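Local coordinates for Glyoxalase/bleomycin resistance protein/dioxygenase (Alicyclobacillus acidocaldarius subsp. acidocaldarius, PDB 3RRI) that probably acts as a metal-dependent enzyme of the vicinal oxygen chelate superfamily, possibly a dioxygenase, at residues A[59-71]-A[112-124]. Numbering follows the deposited sequence.
Sequences RWDREVSMYPRHF and TFFLIDPSNNLLE
Phe-71 is bridged to Leu-123 by two backbone hydrogen bonds, Phe-71 N to Leu-122 O (3.0 Å) and Glu-124 N to Phe-71 O (2.7 Å), joining parallel strands 70-74 and 122-128. The loop before strand 70-74 passes over the type I turn 117-120 between strands 110-116 and 122-128. There Asn-120 ND2 donates to Asp-61 O at 2.8 Å; ND2 lies in the carbonyl plane of Asp-61, and Asp-61 O in the amide plane of Asn-120, while Trp-60 meets that nitrogen with a ring edge. Water links Asp-61 N to Ser-119 O, and another links Arg-69 O to Leu-122 N. Val-64 CG2 rests on Leu-122 CG (3.7 Å). Phe-71 CZ lies beside Leu-123 CG, its ring also packing on strand 10-17 and helix 20-30. Selenomethionine Met-66, bent at chi3 (-69°), lays CE over one face of Phe-114, 3.9 Å from the centroid, a CH-pi contact; Glu-124 CG covers the opposite face. The edge of Phe-114 points at the face of His-70 in a T-shaped pair (planes at 78°), and His-70 ND1 donates to Met-66 O, which helps fix the ring's rotation. A strand of the second subunit pairs antiparallel with His-70 and Phe-71, extending the sheet. The parallel pairing of 70-74 with 122-128, like that of 10-17 with 50-56, is consistent with the paired beta-alpha-beta-beta-beta modules of the vicinal oxygen chelate fold.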
loop_
_atom_site.group_PDB
_atom_site.type_symbol
_atom_site.label_atom_id
_atom_site.label_comp_id
_atom_site.label_asym_id
_atom_site.label_seq_id
_atom_site.Cartn_x
_atom_site.Cartn_y
_atom_site.Cartn_z
ATOM N N ARG A 59 23.820 24.656 -23.647
ATOM C CA ARG A 59 23.015 25.669 -22.968
ATOM C C ARG A 59 22.889 25.413 -21.463
ATOM O O ARG A 59 21.790 25.463 -20.903
ATOM C CB ARG A 59 21.628 25.710 -23.592
ATOM C CG ARG A 59 21.608 26.143 -25.058
ATOM C CD ARG A 59 20.162 26.065 -25.531
ATOM N NE ARG A 59 19.990 26.276 -26.968
ATOM C CZ ARG A 59 19.212 25.532 -27.762
ATOM N NH1 ARG A 59 18.540 24.472 -27.287
ATOM N NH2 ARG A 59 19.121 25.832 -29.055
ATOM N N TRP A 60 24.017 25.134 -20.827
ATOM C CA TRP A 60 24.108 25.017 -19.367
ATOM C C TRP A 60 24.634 26.333 -18.827
ATOM O O TRP A 60 25.348 27.045 -19.537
ATOM C CB TRP A 60 25.027 23.862 -18.972
ATOM C CG TRP A 60 26.378 23.867 -19.648
ATOM C CD1 TRP A 60 26.666 23.447 -20.906
ATOM C CD2 TRP A 60 27.619 24.316 -19.079
ATOM N NE1 TRP A 60 28.001 23.614 -21.168
ATOM C CE2 TRP A 60 28.607 24.151 -20.062
ATOM C CE3 TRP A 60 27.980 24.840 -17.835
ATOM C CZ2 TRP A 60 29.947 24.474 -19.838
ATOM C CZ3 TRP A 60 29.298 25.169 -17.615
ATOM C CH2 TRP A 60 30.267 24.986 -18.614
ATOM N N ASP A 61 24.260 26.662 -17.595
ATOM C CA ASP A 61 24.609 27.953 -16.990
ATOM C C ASP A 61 26.087 27.997 -16.633
ATOM O O ASP A 61 26.575 27.152 -15.882
ATOM C CB ASP A 61 23.805 28.215 -15.709
ATOM C CG ASP A 61 22.327 28.368 -15.952
ATOM O OD1 ASP A 61 21.930 28.584 -17.115
ATOM O OD2 ASP A 61 21.545 28.276 -14.960
ATOM N N ARG A 62 26.798 28.990 -17.161
ATOM C CA ARG A 62 28.200 29.182 -16.795
ATOM C C ARG A 62 28.329 29.867 -15.453
ATOM O O ARG A 62 29.314 29.664 -14.767
ATOM C CB ARG A 62 28.959 29.988 -17.863
ATOM C CG ARG A 62 29.642 29.122 -18.883
ATOM C CD ARG A 62 28.637 28.382 -19.726
ATOM N NE ARG A 62 29.281 27.771 -20.878
ATOM C CZ ARG A 62 28.636 27.111 -21.834
ATOM N NH1 ARG A 62 27.326 26.938 -21.774
ATOM N NH2 ARG A 62 29.310 26.594 -22.840
ATOM N N GLU A 63 27.343 30.679 -15.092
ATOM C CA GLU A 63 27.344 31.401 -13.817
ATOM C C GLU A 63 26.136 30.905 -13.055
ATOM O O GLU A 63 25.029 30.892 -13.590
ATOM C CB GLU A 63 27.226 32.916 -14.063
ATOM C CG GLU A 63 28.111 33.813 -13.180
ATOM C CD GLU A 63 28.312 35.207 -13.799
ATOM O OE1 GLU A 63 27.629 36.176 -13.366
ATOM O OE2 GLU A 63 29.133 35.322 -14.746
ATOM N N VAL A 64 26.338 30.491 -11.811
ATOM C CA VAL A 64 25.283 29.811 -11.077
ATOM C C VAL A 64 24.816 30.644 -9.882
ATOM O O VAL A 64 25.628 31.180 -9.140
ATOM C CB VAL A 64 25.743 28.391 -10.640
ATOM C CG1 VAL A 64 26.912 28.468 -9.656
ATOM C CG2 VAL A 64 24.590 27.615 -10.061
ATOM N N SER A 65 23.500 30.781 -9.738
ATOM C CA SER A 65 22.906 31.302 -8.511
ATOM C C SER A 65 21.737 30.396 -8.087
ATOM O O SER A 65 21.146 29.698 -8.923
ATOM C CB SER A 65 22.479 32.769 -8.672
ATOM O OG SER A 65 21.506 32.922 -9.699
HETATM N N MSE A 66 21.426 30.405 -6.793
HETATM C CA MSE A 66 20.443 29.501 -6.204
HETATM C C MSE A 66 19.114 29.537 -6.935
HETATM O O MSE A 66 18.517 28.494 -7.190
HETATM C CB MSE A 66 20.231 29.849 -4.725
HETATM C CG MSE A 66 19.264 28.943 -3.951
HETATM SE SE MSE A 66 19.414 29.138 -2.013
HETATM C CE MSE A 66 21.173 28.343 -1.784
ATOM N N TYR A 67 18.654 30.732 -7.269
ATOM C CA TYR A 67 17.357 30.909 -7.922
ATOM C C TYR A 67 17.571 31.310 -9.368
ATOM O O TYR A 67 18.597 31.890 -9.719
ATOM C CB TYR A 67 16.548 31.969 -7.182
ATOM C CG TYR A 67 16.359 31.624 -5.734
ATOM C CD1 TYR A 67 17.143 32.227 -4.738
ATOM C CD2 TYR A 67 15.434 30.660 -5.343
ATOM C CE1 TYR A 67 16.984 31.881 -3.393
ATOM C CE2 TYR A 67 15.260 30.315 -4.004
ATOM C CZ TYR A 67 16.034 30.930 -3.035
ATOM O OH TYR A 67 15.859 30.582 -1.720
ATOM N N PRO A 68 16.585 31.029 -10.256
ATOM C CA PRO A 68 15.266 30.495 -10.031
ATOM C C PRO A 68 15.123 28.993 -10.340
ATOM O O PRO A 68 13.996 28.466 -10.277
ATOM C CB PRO A 68 14.444 31.272 -11.046
ATOM C CG PRO A 68 15.308 31.329 -12.207
ATOM C CD PRO A 68 16.735 31.472 -11.644
ATOM N N ARG A 69 16.240 28.321 -10.628
ATOM C CA ARG A 69 16.250 26.907 -11.041
ATOM C C ARG A 69 17.099 25.995 -10.147
ATOM O O ARG A 69 18.304 26.219 -9.944
ATOM C CB ARG A 69 16.775 26.754 -12.479
ATOM C CG ARG A 69 15.858 27.414 -13.541
ATOM C CD ARG A 69 16.246 27.000 -14.897
ATOM N NE ARG A 69 15.428 27.616 -15.950
ATOM C CZ ARG A 69 14.217 27.199 -16.308
ATOM N NH1 ARG A 69 13.632 26.188 -15.664
ATOM N NH2 ARG A 69 13.560 27.817 -17.279
ATOM N N HIS A 70 16.450 24.936 -9.671
ATOM C CA HIS A 70 17.066 23.833 -8.956
ATOM C C HIS A 70 16.039 22.724 -8.794
ATOM O O HIS A 70 14.855 22.957 -9.048
ATOM C CB HIS A 70 17.628 24.261 -7.576
ATOM C CG HIS A 70 16.680 25.023 -6.702
ATOM N ND1 HIS A 70 16.759 26.391 -6.575
ATOM C CD2 HIS A 70 15.717 24.619 -5.826
ATOM C CE1 HIS A 70 15.862 26.795 -5.691
ATOM N NE2 HIS A 70 15.218 25.744 -5.221
ATOM N N PHE A 71 16.478 21.528 -8.426
ATOM C CA PHE A 71 15.566 20.397 -8.279
ATOM C C PHE A 71 16.103 19.434 -7.255
ATOM O O PHE A 71 17.307 19.479 -6.929
ATOM C CB PHE A 71 15.396 19.655 -9.622
ATOM C CG PHE A 71 16.645 18.981 -10.113
ATOM C CD1 PHE A 71 16.869 17.612 -9.893
ATOM C CD2 PHE A 71 17.585 19.707 -10.834
ATOM C CE1 PHE A 71 18.032 16.976 -10.375
ATOM C CE2 PHE A 71 18.750 19.104 -11.311
ATOM C CZ PHE A 71 18.978 17.721 -11.067
ATOM N N THR A 112 18.276 21.667 4.607
ATOM C CA THR A 112 18.532 21.702 3.178
ATOM C C THR A 112 20.039 21.584 2.922
ATOM O O THR A 112 20.848 22.061 3.736
ATOM C CB THR A 112 18.037 23.039 2.605
ATOM O OG1 THR A 112 18.306 23.114 1.215
ATOM C CG2 THR A 112 18.775 24.176 3.271
ATOM N N PHE A 113 20.435 20.932 1.839
ATOM C CA PHE A 113 21.775 21.105 1.279
ATOM C C PHE A 113 21.665 21.093 -0.239
ATOM O O PHE A 113 20.698 20.537 -0.771
ATOM C CB PHE A 113 22.789 20.068 1.777
ATOM C CG PHE A 113 22.427 18.637 1.480
ATOM C CD1 PHE A 113 22.918 17.987 0.356
ATOM C CD2 PHE A 113 21.634 17.906 2.357
ATOM C CE1 PHE A 113 22.642 16.659 0.136
ATOM C CE2 PHE A 113 21.329 16.582 2.094
ATOM C CZ PHE A 113 21.838 15.976 0.987
ATOM N N PHE A 114 22.580 21.777 -0.906
ATOM C CA PHE A 114 22.616 21.829 -2.365
ATOM C C PHE A 114 23.892 21.190 -2.881
ATOM O O PHE A 114 24.997 21.564 -2.448
ATOM C CB PHE A 114 22.633 23.260 -2.861
ATOM C CG PHE A 114 21.328 23.992 -2.774
ATOM C CD1 PHE A 114 20.631 24.296 -3.938
ATOM C CD2 PHE A 114 20.824 24.432 -1.578
ATOM C CE1 PHE A 114 19.439 25.017 -3.893
ATOM C CE2 PHE A 114 19.612 25.126 -1.522
ATOM C CZ PHE A 114 18.927 25.429 -2.694
ATOM N N LEU A 115 23.762 20.264 -3.816
ATOM C CA LEU A 115 24.866 19.731 -4.599
ATOM C C LEU A 115 24.895 20.452 -5.947
ATOM O O LEU A 115 23.939 21.155 -6.300
ATOM C CB LEU A 115 24.715 18.232 -4.822
ATOM C CG LEU A 115 24.478 17.374 -3.593
ATOM C CD1 LEU A 115 24.373 15.950 -3.955
ATOM C CD2 LEU A 115 25.633 17.603 -2.555
ATOM N N ILE A 116 26.006 20.323 -6.671
ATOM C CA ILE A 116 26.141 20.976 -7.984
ATOM C C ILE A 116 26.762 20.005 -8.942
ATOM O O ILE A 116 27.782 19.376 -8.655
ATOM C CB ILE A 116 26.910 22.338 -7.875
ATOM C CG1 ILE A 116 26.971 23.074 -9.226
ATOM C CG2 ILE A 116 28.317 22.137 -7.241
ATOM C CD1 ILE A 116 27.512 24.499 -9.155
ATOM N N ASP A 117 26.079 19.780 -10.070
ATOM C CA ASP A 117 26.564 18.857 -11.074
ATOM C C ASP A 117 27.606 19.536 -12.011
ATOM O O ASP A 117 27.844 20.743 -11.900
ATOM C CB ASP A 117 25.397 18.110 -11.786
ATOM C CG ASP A 117 24.823 18.811 -12.995
ATOM O OD1 ASP A 117 25.314 19.871 -13.385
ATOM O OD2 ASP A 117 23.847 18.223 -13.591
ATOM N N PRO A 118 28.258 18.751 -12.879
ATOM C CA PRO A 118 29.378 19.332 -13.647
ATOM C C PRO A 118 28.967 20.415 -14.648
ATOM O O PRO A 118 29.822 21.149 -15.139
ATOM C CB PRO A 118 29.993 18.117 -14.346
ATOM C CG PRO A 118 29.578 16.955 -13.524
ATOM C CD PRO A 118 28.218 17.291 -13.015
ATOM N N SER A 119 27.667 20.497 -14.953
ATOM C CA SER A 119 27.163 21.520 -15.823
ATOM C C SER A 119 26.406 22.601 -15.051
ATOM O O SER A 119 25.602 23.336 -15.612
ATOM C CB SER A 119 26.285 20.875 -16.900
ATOM O OG SER A 119 26.965 19.860 -17.558
ATOM N N ASN A 120 26.700 22.705 -13.742
ATOM C CA ASN A 120 26.174 23.752 -12.861
ATOM C C ASN A 120 24.673 23.708 -12.605
ATOM O O ASN A 120 24.098 24.677 -12.161
ATOM C CB ASN A 120 26.585 25.163 -13.325
ATOM C CG ASN A 120 28.084 25.395 -13.232
ATOM O OD1 ASN A 120 28.788 24.773 -12.411
ATOM N ND2 ASN A 120 28.582 26.295 -14.080
ATOM N N ASN A 121 24.057 22.549 -12.843
ATOM C CA ASN A 121 22.715 22.308 -12.328
ATOM C C ASN A 121 22.734 22.141 -10.821
ATOM O O ASN A 121 23.622 21.438 -10.288
ATOM C CB ASN A 121 22.110 21.053 -12.951
ATOM C CG ASN A 121 21.868 21.224 -14.432
ATOM O OD1 ASN A 121 21.025 22.018 -14.829
ATOM N ND2 ASN A 121 22.632 20.522 -15.227
ATOM N N LEU A 122 21.790 22.778 -10.150
ATOM C CA LEU A 122 21.715 22.752 -8.685
ATOM C C LEU A 122 20.678 21.718 -8.205
ATOM O O LEU A 122 19.500 21.786 -8.598
ATOM C CB LEU A 122 21.383 24.118 -8.126
ATOM C CG LEU A 122 22.429 25.242 -8.298
ATOM C CD1 LEU A 122 21.892 26.526 -7.708
ATOM C CD2 LEU A 122 23.823 24.888 -7.697
ATOM N N LEU A 123 21.134 20.785 -7.365
ATOM C CA LEU A 123 20.317 19.769 -6.734
ATOM C C LEU A 123 20.092 20.196 -5.306
ATOM O O LEU A 123 21.069 20.375 -4.568
ATOM C CB LEU A 123 21.021 18.435 -6.734
ATOM C CG LEU A 123 21.176 17.708 -8.082
ATOM C CD1 LEU A 123 22.152 18.441 -8.947
ATOM C CD2 LEU A 123 21.581 16.258 -7.857
ATOM N N GLU A 124 18.839 20.328 -4.900
ATOM C CA GLU A 124 18.527 20.619 -3.505
ATOM C C GLU A 124 17.786 19.456 -2.869
ATOM O O GLU A 124 16.824 18.929 -3.439
ATOM C CB GLU A 124 17.692 21.876 -3.350
ATOM C CG GLU A 124 17.450 22.213 -1.871
ATOM C CD GLU A 124 16.436 23.316 -1.606
ATOM O OE1 GLU A 124 15.575 23.592 -2.481
ATOM O OE2 GLU A 124 16.505 23.915 -0.492
HETATM O O HOH W 1 23.081 24.574 -15.939
HETATM O O HOH W 2 21.777 25.755 -13.339
HETATM O O HOH W 3 20.074 24.641 -11.575
#